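Local coordinates for A rubisco-like protein (Burkholderia fungorum, PDB 3NWR) that is a rubisco-like protein, classed as a lyase, that adopts the fold of the Rubisco large subunit and probably acts on a sugar-phosphate-like substrate, at residues Val172-Ala176 with Ala177-Ala181. Residues are numbered along the deposited sequence; the frame is centred on the assembly and turned at random.
Sequences VGLSA and AETAA
S175 and E178 grip each other in a capping box at the start of helix 176-189. S175 is the N-cap. Its OG accepts from the backbone N of E178 at 3.0 Å. OG sits between the backbone N and the carbonyl carbon (chi1 70°), which turns it in toward the first helical turn. The return bond runs from S175 N to E178 OE1, 2.9 Å long and nearly straight at 173°. It meets the anti side of the carboxylate, tilted out of its plane. E178 CG lies anti to the carbonyl carbon, beside the backbone N (chi1 -72°), and comes to 3.2 Å from S175 OG.

The tight part lies on the buried side. S175 O takes two donors from T179, its backbone N at 2.9 Å and its hydroxyl OG1 at 2.8 Å. They come from opposite faces of the carbonyl plane, and OG1 stands well above that plane. L174 CB packs on the same hydroxyl oxygen at 3.5 Å. A176 and A180, joined by a backbone hydrogen bond from A180 N to A176 O, touch helix 208-226, which T179 also touches through V215.

The other side is looser. A177 and E178 are exposed. L174 CD2 lies 3.8 Å from E178 OE1, and R56 of the second subunit makes a long, weak ion pair with that oxygen.

This is the loop and helix that follow strand 163-165 in the TIM-barrel catalytic domain. The box gives acceptors to two amides, S175 N and E178 N, that have no carbonyl one turn earlier in the helix. If ionised, the carboxylate would probably also be favoured by the positive end of the dipole at the N-terminal end of this helix.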
loop_
_atom_site.group_PDB
_atom_site.type_symbol
_atom_site.label_atom_id
_atom_site.label_comp_id
_atom_site.label_asym_id
_atom_site.label_seq_id
_atom_site.Cartn_x
_atom_site.Cartn_y
_atom_site.Cartn_z
ATOM N N VAL A 172 3.684 8.414 -21.399
ATOM C CA VAL A 172 2.466 7.829 -21.936
ATOM C C VAL A 172 1.972 8.761 -23.039
ATOM O O VAL A 172 2.212 9.966 -22.985
ATOM C CB VAL A 172 1.395 7.628 -20.819
ATOM C CG1 VAL A 172 0.919 8.978 -20.228
ATOM C CG2 VAL A 172 0.229 6.803 -21.336
ATOM N N GLY A 173 1.320 8.210 -24.055
ATOM C CA GLY A 173 0.770 9.044 -25.114
ATOM C C GLY A 173 1.183 8.651 -26.518
ATOM O O GLY A 173 0.476 8.955 -27.481
ATOM N N LEU A 174 2.338 8.004 -26.653
ATOM C CA LEU A 174 2.734 7.449 -27.944
ATOM C C LEU A 174 1.796 6.334 -28.366
ATOM O O LEU A 174 1.250 5.606 -27.536
ATOM C CB LEU A 174 4.158 6.893 -27.899
ATOM C CG LEU A 174 5.316 7.849 -27.609
ATOM C CD1 LEU A 174 6.622 7.072 -27.582
ATOM C CD2 LEU A 174 5.381 8.971 -28.639
ATOM N N SER A 175 1.616 6.183 -29.673
ATOM C CA SER A 175 0.889 5.032 -30.191
ATOM C C SER A 175 1.764 3.784 -30.085
ATOM O O SER A 175 2.962 3.876 -29.796
ATOM C CB SER A 175 0.527 5.265 -31.656
ATOM O OG SER A 175 1.693 5.225 -32.456
ATOM N N ALA A 176 1.179 2.618 -30.344
ATOM C CA ALA A 176 1.958 1.388 -30.330
ATOM C C ALA A 176 3.072 1.456 -31.367
ATOM O O ALA A 176 4.206 1.090 -31.087
ATOM C CB ALA A 176 1.069 0.168 -30.564
ATOM N N ALA A 177 2.746 1.938 -32.566
ATOM C CA ALA A 177 3.738 2.060 -33.630
ATOM C C ALA A 177 4.843 3.037 -33.256
ATOM O O ALA A 177 6.020 2.772 -33.501
ATOM C CB ALA A 177 3.065 2.490 -34.944
ATOM N N GLU A 178 4.466 4.169 -32.672
ATOM C CA GLU A 178 5.453 5.166 -32.273
ATOM C C GLU A 178 6.370 4.611 -31.183
ATOM O O GLU A 178 7.574 4.866 -31.177
ATOM C CB GLU A 178 4.770 6.452 -31.808
ATOM C CG GLU A 178 4.136 7.262 -32.939
ATOM C CD GLU A 178 3.274 8.403 -32.433
ATOM O OE1 GLU A 178 2.729 8.296 -31.316
ATOM O OE2 GLU A 178 3.127 9.407 -33.161
ATOM N N THR A 179 5.795 3.834 -30.269
ATOM C CA THR A 179 6.584 3.242 -29.193
ATOM C C THR A 179 7.598 2.259 -29.764
ATOM O O THR A 179 8.776 2.265 -29.394
ATOM C CB THR A 179 5.683 2.510 -28.195
ATOM O OG1 THR A 179 4.708 3.423 -27.678
ATOM C CG2 THR A 179 6.508 1.948 -27.022
ATOM N N ALA A 180 7.132 1.414 -30.679
ATOM C CA ALA A 180 7.999 0.442 -31.331
ATOM C C ALA A 180 9.151 1.105 -32.091
ATOM O O ALA A 180 10.283 0.650 -32.014
ATOM C CB ALA A 180 7.180 -0.445 -32.268
ATOM N N ALA A 181 8.857 2.183 -32.812
ATOM C CA ALA A 181 9.890 2.907 -33.554
ATOM C C ALA A 181 10.926 3.477 -32.593
ATOM O O ALA A 181 12.130 3.438 -32.856
ATOM C CB ALA A 181 9.262 4.033 -34.377
#